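Local coordinates for hypothetical protein AGR_L_1239 (Agrobacterium tumefaciens str. C58, PDB 1VQS) that is of unknown function but belongs to the NIPSNAP family and adopts the ferredoxin-like fold of the dimeric alpha-beta barrel proteins, at residues I27-L31 against Y52-E56; V33-G38 against F91-I95; L46-Y52 against V64-F69. One frame throughout, in Å; residues are numbered along the deposited sequence.

Contact 1 of 3, residues I27-L31 against Y52-E56; sequences IPAYL and YFFSE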
loop_
_atom_site.group_PDB
_atom_site.type_symbol
_atom_site.label_atom_id
_atom_site.label_comp_id
_atom_site.label_asym_id
_atom_site.label_seq_id
_atom_site.Cartn_x
_atom_site.Cartn_y
_atom_site.Cartn_z
ATOM N N ILE B 27 7.067 19.466 -9.439
ATOM C CA ILE B 27 5.785 20.182 -9.590
ATOM C C ILE B 27 5.916 21.519 -10.336
ATOM O O ILE B 27 5.192 21.751 -11.300
ATOM C CB ILE B 27 5.027 20.342 -8.261
ATOM C CG1 ILE B 27 4.354 19.021 -7.854
ATOM C CG2 ILE B 27 3.886 21.390 -8.391
ATOM C CD1 ILE B 27 3.673 19.074 -6.483
ATOM N N PRO B 28 6.840 22.388 -9.922
ATOM C CA PRO B 28 6.915 23.678 -10.642
ATOM C C PRO B 28 7.217 23.524 -12.136
ATOM O O PRO B 28 6.562 24.201 -12.949
ATOM C CB PRO B 28 8.033 24.438 -9.918
ATOM C CG PRO B 28 8.084 23.818 -8.539
ATOM C CD PRO B 28 7.751 22.353 -8.768
ATOM N N ALA B 29 8.161 22.664 -12.508
ATOM C CA ALA B 29 8.440 22.440 -13.940
ATOM C C ALA B 29 7.265 21.873 -14.711
ATOM O O ALA B 29 6.972 22.279 -15.849
ATOM C CB ALA B 29 9.664 21.559 -14.121
ATOM N N TYR B 30 6.578 20.930 -14.080
ATOM C CA TYR B 30 5.409 20.294 -14.661
ATOM C C TYR B 30 4.307 21.313 -14.911
ATOM O O TYR B 30 3.729 21.393 -16.007
ATOM C CB TYR B 30 4.937 19.159 -13.736
ATOM C CG TYR B 30 3.678 18.476 -14.164
ATOM C CD1 TYR B 30 2.436 18.998 -13.807
ATOM C CD2 TYR B 30 3.693 17.273 -14.864
ATOM C CE1 TYR B 30 1.261 18.372 -14.186
ATOM C CE2 TYR B 30 2.507 16.648 -15.250
ATOM C CZ TYR B 30 1.298 17.209 -14.914
ATOM O OH TYR B 30 0.116 16.596 -15.286
ATOM N N LEU B 31 3.982 22.088 -13.886
ATOM C CA LEU B 31 2.878 23.038 -14.029
ATOM C C LEU B 31 3.189 24.107 -15.062
ATOM O O LEU B 31 2.286 24.560 -15.784
ATOM C CB LEU B 31 2.545 23.688 -12.698
ATOM C CG LEU B 31 1.918 22.732 -11.686
ATOM C CD1 LEU B 31 1.787 23.477 -10.364
ATOM C CD2 LEU B 31 0.566 22.221 -12.145
ATOM N N TYR B 52 -7.848 21.222 -11.423
ATOM C CA TYR B 52 -6.478 20.803 -11.651
ATOM C C TYR B 52 -5.666 21.285 -10.458
ATOM O O TYR B 52 -5.511 22.484 -10.266
ATOM C CB TYR B 52 -5.968 21.404 -12.958
ATOM C CG TYR B 52 -4.892 20.567 -13.661
ATOM C CD1 TYR B 52 -3.633 20.387 -13.104
ATOM C CD2 TYR B 52 -5.132 20.012 -14.918
ATOM C CE1 TYR B 52 -2.645 19.623 -13.756
ATOM C CE2 TYR B 52 -4.150 19.249 -15.575
ATOM C CZ TYR B 52 -2.907 19.061 -14.986
ATOM O OH TYR B 52 -1.898 18.321 -15.624
ATOM N N PHE B 53 -5.126 20.348 -9.673
ATOM C CA PHE B 53 -4.574 20.642 -8.348
ATOM C C PHE B 53 -3.197 20.031 -8.166
ATOM O O PHE B 53 -2.846 19.053 -8.802
ATOM C CB PHE B 53 -5.481 20.081 -7.243
ATOM C CG PHE B 53 -6.940 20.420 -7.428
ATOM C CD1 PHE B 53 -7.402 21.670 -7.113
ATOM C CD2 PHE B 53 -7.846 19.505 -7.932
ATOM C CE1 PHE B 53 -8.738 22.010 -7.275
ATOM C CE2 PHE B 53 -9.208 19.863 -8.106
ATOM C CZ PHE B 53 -9.633 21.105 -7.761
ATOM N N PHE B 54 -2.457 20.630 -7.249
ATOM C CA PHE B 54 -1.168 20.099 -6.823
ATOM C C PHE B 54 -1.097 20.054 -5.305
ATOM O O PHE B 54 -1.814 20.759 -4.612
ATOM C CB PHE B 54 0.014 20.883 -7.406
ATOM C CG PHE B 54 0.077 22.308 -7.006
ATOM C CD1 PHE B 54 -0.656 23.275 -7.684
ATOM C CD2 PHE B 54 0.900 22.705 -5.969
ATOM C CE1 PHE B 54 -0.559 24.595 -7.324
ATOM C CE2 PHE B 54 0.990 24.027 -5.591
ATOM C CZ PHE B 54 0.256 24.968 -6.264
ATOM N N SER B 55 -0.301 19.130 -4.770
ATOM C CA SER B 55 -0.407 18.853 -3.344
ATOM C C SER B 55 0.321 19.870 -2.449
ATOM O O SER B 55 1.359 20.410 -2.813
ATOM C CB SER B 55 -0.018 17.397 -3.024
ATOM O OG SER B 55 1.209 16.988 -3.585
ATOM N N GLU B 56 -0.263 20.093 -1.263
ATOM C CA GLU B 56 0.255 20.935 -0.199
ATOM C C GLU B 56 0.428 20.175 1.118
ATOM O O GLU B 56 1.479 20.267 1.744
ATOM C CB GLU B 56 -0.692 22.119 0.034
ATOM C CG GLU B 56 -0.302 23.033 1.203
ATOM C CD GLU B 56 1.108 23.627 1.057
ATOM O OE1 GLU B 56 1.541 23.871 -0.084
ATOM O OE2 GLU B 56 1.790 23.867 2.082
#

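Contact 2 of 3, residues V33-G38 against F91-I95; sequences VVEDEG and FLPKI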
loop_
_atom_site.group_PDB
_atom_site.type_symbol
_atom_site.label_atom_id
_atom_site.label_comp_id
_atom_site.label_asym_id
_atom_site.label_seq_id
_atom_site.Cartn_x
_atom_site.Cartn_y
_atom_site.Cartn_z
ATOM N N VAL B 33 5.113 23.849 -17.872
ATOM C CA VAL B 33 5.022 23.362 -19.243
ATOM C C VAL B 33 3.584 22.940 -19.592
ATOM O O VAL B 33 3.131 23.135 -20.715
ATOM C CB VAL B 33 6.069 22.255 -19.521
ATOM C CG1 VAL B 33 5.648 20.937 -18.921
ATOM C CG2 VAL B 33 6.314 22.104 -21.021
ATOM N N VAL B 34 2.840 22.408 -18.640
ATOM C CA VAL B 34 1.416 22.140 -18.886
ATOM C C VAL B 34 0.662 23.437 -19.198
ATOM O O VAL B 34 -0.058 23.531 -20.209
ATOM C CB VAL B 34 0.741 21.365 -17.723
ATOM C CG1 VAL B 34 -0.773 21.266 -17.959
ATOM C CG2 VAL B 34 1.327 19.949 -17.606
ATOM N N GLU B 35 0.854 24.466 -18.373
ATOM C CA GLU B 35 0.219 25.742 -18.664
ATOM C C GLU B 35 0.576 26.258 -20.055
ATOM O O GLU B 35 -0.305 26.650 -20.825
ATOM C CB GLU B 35 0.589 26.815 -17.638
ATOM C CG GLU B 35 -0.037 28.156 -17.983
ATOM C CD GLU B 35 -0.031 29.145 -16.872
ATOM O OE1 GLU B 35 0.527 28.866 -15.819
ATOM O OE2 GLU B 35 -0.630 30.232 -17.075
ATOM N N ASP B 36 1.868 26.297 -20.362
ATOM C CA ASP B 36 2.338 27.030 -21.520
ATOM C C ASP B 36 2.131 26.251 -22.807
ATOM O O ASP B 36 1.911 26.852 -23.877
ATOM C CB ASP B 36 3.813 27.359 -21.356
ATOM C CG ASP B 36 4.073 28.432 -20.326
ATOM O OD1 ASP B 36 3.115 29.077 -19.834
ATOM O OD2 ASP B 36 5.266 28.641 -20.019
ATOM N N GLU B 37 2.179 24.925 -22.737
ATOM C CA GLU B 37 2.280 24.102 -23.947
ATOM C C GLU B 37 1.292 22.954 -24.053
ATOM O O GLU B 37 1.141 22.420 -25.140
ATOM C CB GLU B 37 3.722 23.560 -24.087
ATOM C CG GLU B 37 4.798 24.663 -24.041
ATOM C CD GLU B 37 6.234 24.170 -24.281
ATOM O OE1 GLU B 37 6.456 23.454 -25.273
ATOM O OE2 GLU B 37 7.146 24.517 -23.485
ATOM N N GLY B 38 0.626 22.562 -22.955
ATOM C CA GLY B 38 -0.208 21.362 -22.973
ATOM C C GLY B 38 -1.702 21.478 -22.710
ATOM O O GLY B 38 -2.508 20.782 -23.321
ATOM N N PHE B 91 3.836 17.044 -27.273
ATOM C CA PHE B 91 3.864 17.627 -25.934
ATOM C C PHE B 91 4.235 16.621 -24.855
ATOM O O PHE B 91 5.020 16.939 -23.936
ATOM C CB PHE B 91 2.485 18.251 -25.563
ATOM C CG PHE B 91 2.394 18.614 -24.106
ATOM C CD1 PHE B 91 3.066 19.737 -23.634
ATOM C CD2 PHE B 91 1.729 17.803 -23.201
ATOM C CE1 PHE B 91 3.059 20.041 -22.264
ATOM C CE2 PHE B 91 1.711 18.125 -21.844
ATOM C CZ PHE B 91 2.395 19.240 -21.393
ATOM N N LEU B 92 3.687 15.412 -24.943
ATOM C CA LEU B 92 3.892 14.392 -23.912
ATOM C C LEU B 92 5.346 14.184 -23.419
ATOM O O LEU B 92 5.532 13.963 -22.219
ATOM C CB LEU B 92 3.268 13.052 -24.306
ATOM C CG LEU B 92 1.739 12.934 -24.221
ATOM C CD1 LEU B 92 1.311 11.579 -24.782
ATOM C CD2 LEU B 92 1.259 13.114 -22.791
ATOM N N PRO B 93 6.354 14.220 -24.310
ATOM C CA PRO B 93 7.724 14.023 -23.805
ATOM C C PRO B 93 8.116 15.011 -22.721
ATOM O O PRO B 93 9.035 14.732 -21.933
ATOM C CB PRO B 93 8.600 14.223 -25.053
ATOM C CG PRO B 93 7.689 13.829 -26.188
ATOM C CD PRO B 93 6.330 14.336 -25.784
ATOM N N LYS B 94 7.447 16.158 -22.675
ATOM C CA LYS B 94 7.793 17.210 -21.719
ATOM C C LYS B 94 7.260 16.924 -20.306
ATOM O O LYS B 94 7.692 17.580 -19.339
ATOM C CB LYS B 94 7.268 18.565 -22.195
ATOM C CG LYS B 94 7.700 18.932 -23.605
ATOM C CD LYS B 94 6.951 20.132 -24.103
ATOM C CE LYS B 94 7.240 20.367 -25.563
ATOM N NZ LYS B 94 8.348 21.319 -25.704
ATOM N N ILE B 95 6.311 15.988 -20.188
ATOM C CA ILE B 95 5.859 15.580 -18.874
ATOM C C ILE B 95 5.988 14.093 -18.571
ATOM O O ILE B 95 5.893 13.690 -17.426
ATOM C CB ILE B 95 4.397 16.005 -18.586
ATOM C CG1 ILE B 95 3.390 15.377 -19.569
ATOM C CG2 ILE B 95 4.302 17.505 -18.599
ATOM C CD1 ILE B 95 1.952 15.534 -19.147
HETATM O O HOH W 1 9.495 23.118 -23.799
#

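Contact 3 of 3, residues L46-Y52 against V64-F69; sequences LGELVGY and VHIWAF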
loop_
_atom_site.group_PDB
_atom_site.type_symbol
_atom_site.label_atom_id
_atom_site.label_comp_id
_atom_site.label_asym_id
_atom_site.label_seq_id
_atom_site.Cartn_x
_atom_site.Cartn_y
_atom_site.Cartn_z
ATOM N N LEU B 46 -10.460 16.604 -24.686
ATOM C CA LEU B 46 -11.171 15.987 -23.583
ATOM C C LEU B 46 -12.410 16.726 -23.174
ATOM O O LEU B 46 -13.319 16.106 -22.640
ATOM C CB LEU B 46 -10.251 15.793 -22.401
ATOM C CG LEU B 46 -9.020 14.927 -22.686
ATOM C CD1 LEU B 46 -8.259 14.729 -21.355
ATOM C CD2 LEU B 46 -9.366 13.604 -23.312
ATOM N N GLY B 47 -12.460 18.028 -23.431
ATOM C CA GLY B 47 -13.633 18.818 -23.102
ATOM C C GLY B 47 -13.596 19.525 -21.755
ATOM O O GLY B 47 -12.806 20.456 -21.528
ATOM N N GLU B 48 -14.460 19.075 -20.859
ATOM C CA GLU B 48 -14.783 19.785 -19.625
ATOM C C GLU B 48 -13.798 19.452 -18.502
ATOM O O GLU B 48 -13.961 18.480 -17.778
ATOM C CB GLU B 48 -16.234 19.482 -19.208
ATOM C CG GLU B 48 -17.257 19.997 -20.246
ATOM C CD GLU B 48 -18.682 20.099 -19.705
ATOM O OE1 GLU B 48 -18.873 20.547 -18.553
ATOM O OE2 GLU B 48 -19.617 19.771 -20.459
ATOM N N LEU B 49 -12.749 20.270 -18.388
ATOM C CA LEU B 49 -11.864 20.230 -17.227
ATOM C C LEU B 49 -12.611 20.787 -16.036
ATOM O O LEU B 49 -13.127 21.897 -16.094
ATOM C CB LEU B 49 -10.632 21.078 -17.486
ATOM C CG LEU B 49 -9.625 21.190 -16.343
ATOM C CD1 LEU B 49 -9.023 19.844 -15.966
ATOM C CD2 LEU B 49 -8.520 22.219 -16.703
ATOM N N VAL B 50 -12.607 20.025 -14.947
ATOM C CA VAL B 50 -13.308 20.389 -13.713
ATOM C C VAL B 50 -12.370 21.083 -12.729
ATOM O O VAL B 50 -12.690 22.136 -12.174
ATOM C CB VAL B 50 -13.927 19.130 -13.083
ATOM C CG1 VAL B 50 -14.476 19.432 -11.719
ATOM C CG2 VAL B 50 -15.042 18.579 -13.972
ATOM N N GLY B 51 -11.208 20.497 -12.530
ATOM C CA GLY B 51 -10.254 21.073 -11.604
ATOM C C GLY B 51 -8.876 20.487 -11.831
ATOM O O GLY B 51 -8.744 19.405 -12.397
ATOM N N TYR B 52 -7.848 21.222 -11.423
ATOM C CA TYR B 52 -6.478 20.803 -11.651
ATOM C C TYR B 52 -5.666 21.285 -10.458
ATOM O O TYR B 52 -5.511 22.484 -10.266
ATOM C CB TYR B 52 -5.968 21.404 -12.958
ATOM C CG TYR B 52 -4.892 20.567 -13.661
ATOM C CD1 TYR B 52 -3.633 20.387 -13.104
ATOM C CD2 TYR B 52 -5.132 20.012 -14.918
ATOM C CE1 TYR B 52 -2.645 19.623 -13.756
ATOM C CE2 TYR B 52 -4.150 19.249 -15.575
ATOM C CZ TYR B 52 -2.907 19.061 -14.986
ATOM O OH TYR B 52 -1.898 18.321 -15.624
ATOM N N VAL B 64 -3.486 16.159 -9.129
ATOM C CA VAL B 64 -4.806 15.569 -9.332
ATOM C C VAL B 64 -5.560 16.422 -10.311
ATOM O O VAL B 64 -5.650 17.631 -10.129
ATOM C CB VAL B 64 -5.588 15.514 -8.051
ATOM C CG1 VAL B 64 -7.068 15.138 -8.316
ATOM C CG2 VAL B 64 -4.980 14.516 -7.087
ATOM N N HIS B 65 -6.069 15.825 -11.377
ATOM C CA HIS B 65 -6.935 16.573 -12.267
ATOM C C HIS B 65 -8.189 15.774 -12.551
ATOM O O HIS B 65 -8.172 14.549 -12.509
ATOM C CB HIS B 65 -6.232 17.110 -13.530
ATOM C CG HIS B 65 -5.478 16.104 -14.353
ATOM N ND1 HIS B 65 -5.844 15.751 -15.641
ATOM C CD2 HIS B 65 -4.320 15.459 -14.107
ATOM C CE1 HIS B 65 -4.952 14.914 -16.130
ATOM N NE2 HIS B 65 -4.018 14.716 -15.225
ATOM N N ILE B 66 -9.282 16.511 -12.754
ATOM C CA ILE B 66 -10.603 15.966 -12.834
ATOM C C ILE B 66 -11.283 16.471 -14.098
ATOM O O ILE B 66 -11.252 17.675 -14.405
ATOM C CB ILE B 66 -11.418 16.404 -11.642
ATOM C CG1 ILE B 66 -10.688 16.058 -10.347
ATOM C CG2 ILE B 66 -12.787 15.797 -11.721
ATOM C CD1 ILE B 66 -11.467 16.359 -9.097
ATOM N N TRP B 67 -11.918 15.544 -14.819
ATOM C CA TRP B 67 -12.609 15.830 -16.069
ATOM C C TRP B 67 -14.018 15.273 -15.966
ATOM O O TRP B 67 -14.214 14.233 -15.334
ATOM C CB TRP B 67 -11.888 15.123 -17.229
ATOM C CG TRP B 67 -10.507 15.614 -17.422
ATOM C CD1 TRP B 67 -9.377 15.180 -16.762
ATOM C CD2 TRP B 67 -10.080 16.675 -18.291
ATOM N NE1 TRP B 67 -8.287 15.910 -17.174
ATOM C CE2 TRP B 67 -8.684 16.804 -18.130
ATOM C CE3 TRP B 67 -10.734 17.499 -19.211
ATOM C CZ2 TRP B 67 -7.934 17.740 -18.842
ATOM C CZ3 TRP B 67 -9.971 18.429 -19.930
ATOM C CH2 TRP B 67 -8.581 18.523 -19.733
ATOM N N ALA B 68 -14.984 15.924 -16.618
ATOM C CA ALA B 68 -16.396 15.471 -16.658
ATOM C C ALA B 68 -16.731 15.018 -18.059
ATOM O O ALA B 68 -16.363 15.699 -19.018
ATOM C CB ALA B 68 -17.328 16.607 -16.298
ATOM N N PHE B 69 -17.447 13.888 -18.155
ATOM C CA PHE B 69 -17.889 13.309 -19.441
ATOM C C PHE B 69 -19.358 12.923 -19.393
ATOM O O PHE B 69 -19.851 12.490 -18.343
ATOM C CB PHE B 69 -17.070 12.052 -19.750
ATOM C CG PHE B 69 -15.600 12.307 -19.885
ATOM C CD1 PHE B 69 -15.111 12.869 -21.037
ATOM C CD2 PHE B 69 -14.711 11.991 -18.877
ATOM C CE1 PHE B 69 -13.749 13.125 -21.184
ATOM C CE2 PHE B 69 -13.359 12.253 -19.015
ATOM C CZ PHE B 69 -12.876 12.806 -20.179
HETATM O O HOH W 2 -15.755 16.517 -21.475
#

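Contact 1 of 3, residues I27-L31 against Y52-E56
Tyr30, Leu31 and Ile27 on the first turn of helix 27-46 meet Tyr52, Phe54 and Ser55 on strand 48-55, a helix-on-sheet contact of the ferredoxin-like fold. The short segments run nearly antiparallel, at 166°, with their axes 10.6 Å apart, so side chains alone bridge the gap.

The polar part is a single bond between two phenols. Tyr30 OH lies 2.7 Å from Tyr52 OH, and either oxygen could be the donor. Each hydroxyl sits at the edge of the other ring, near its plane, and the rings come no closer than 4.1 Å, between Tyr30 CE1 and Tyr52 CE1. A chi1 of 176° swings the Tyr30 phenol away from its own N and across to the sheet, where Tyr20 and Ile63 pack against it.

The apolar part gathers round Phe54. Leu31 brings CD1 over one face of the ring, 4.1 Å from the centroid and 28° off the normal, as a CH-pi contact; its other methyl, CD2, reaches loosely toward Tyr52. Ile27 crosses Phe54 at about a right angle and sets CG2 4.0 Å from Phe54 CB.

A neighbouring subunit continues the sheet: Phe53, Phe54 and Ser55 pair antiparallel with one of its strands, and its His7 meets the Phe54 ring edge-to-face. Ser55 OG is hydrogen-bonded to Pro59 O and Glu62 N within its own chain. The tightest apolar approach between helix and strand is that of Leu31 CD1, 3.6 Å from Phe54 CD1.

Contact 2 of 3, residues V33-G38 against F91-I95
Glu37 and Lys94 join helix 27-46 to the loop that precedes strand 99-109 through a salt bridge, set beside an apolar patch centred on Phe91. Lys94 NZ donates to Glu37 OE1 at 2.9 Å, meeting the carboxylate on its syn side and 24° out of its plane. The second oxygen is served by water 1, which donates to Glu37 OE2 at 2.8 Å. The same water accepts from Lys94 NZ at 2.9 Å. Ammonium, carboxylate and water thus close a ring in which both carboxylate oxygens have a partner. The lysine chain is extended as far as CE and then bends at its last torsion (chi4 -94°), which turns NZ to the acid; on the way Lys94 CD rests 3.7 Å from Val33 CG2.

Four backbone bonds lie within the segments. On the helix Val33 O accepts from Glu37 N and Val34 O from Gly38 N, while the loop is held by Lys94 N to Phe91 O and Ile95 N to Leu92 O. The helix widens into a pi-type turn at 34-38.

The Phe91 ring lies against the backbone of the helix, near Val33 O, Gly38 N and Gly38 CA. Gly38 CA stands over the centre of the ring as a CH-pi contact, 3.6 Å from the centroid and 10° off the normal. Val34 CG2 approaches Phe91 CZ, and Ile95 CG2 lies 3.7 Å from Val33 CG1. Trp88 also meets the Phe91 ring, and Phe112 of a neighbouring subunit packs on Val34.

The chemistry thus divides in two: an ion pair between two exposed side chains that share a water, and next to it a buried apolar contact of Phe91, Gly38, Val34 and Ile95.

Contact 3 of 3, residues L46-Y52 against V64-F69
Trp67 is clasped between Leu46 and Leu49, one on each face of its indole. Leu46 CD1 stands 3.9 Å from the centroid of the six-membered ring, over its centre; on the opposite face Leu49 CD1 lies 3.8 Å from the same centroid. Leu46 crosses the indole at about a right angle, Leu49 more obliquely. Within the plane, Trp67 NE1 donates to His65 ND1 at 2.9 Å, a bond only 12° out of either ring, which should help fix the rotation of both.

His65 in turn lies alongside Tyr52, pointing the same way, in an offset stack with centroids 4.6 Å apart and planes at 12°. A chi1 of 53° turns the imidazole to this position, and His65 CB comes over the tyrosine ring, 3.4 Å from Tyr52 CD2.

Away from the aromatic residues, Val50 packs obliquely on Ile66 and sets CG2 against Ala68 CB. Beneath the side chains the antiparallel hairpin carries a classic beta bulge, where Val50 and Gly51 both face Ile66. Val50 N donates to Ile66 O at 2.8 Å, Gly51 N adds a weak bond to the same oxygen, and Ile66 N returns one to Gly51 O. Water 2 links Leu46 O, Glu48 N and Ala68 O where the helix gives way to the strand.

Helix 27-46 covers the aromatic face through Gln42 and Lys43 on Trp67 and Val34 and Ile39 on Tyr52; helix 72-84 reaches Leu46 and Phe69, and strand 14-22 flanks strand 62-69 on its other edge.

Overall arrangement
From the N terminus, strand 14-22 leads into helix 27-46, whose start enters contact 1 and whose middle enters contact 2. Contact 1 closes the helix back onto strand 48-55, the next strand in the chain. Contact 3 then pairs that strand with 62-69 as a hairpin, and its segments alternate along the chain with those of contact 1, the two sharing Tyr52. Contact 2 closes the longest loop, bringing the segment before strand 99-109 to the helix; contact 3 is nested inside it, whereas contact 1 crosses it. Val34 touches Tyr52, and Tyr30 touches Ile95, so the helix, packed on one face of the sheet, also holds the late loop.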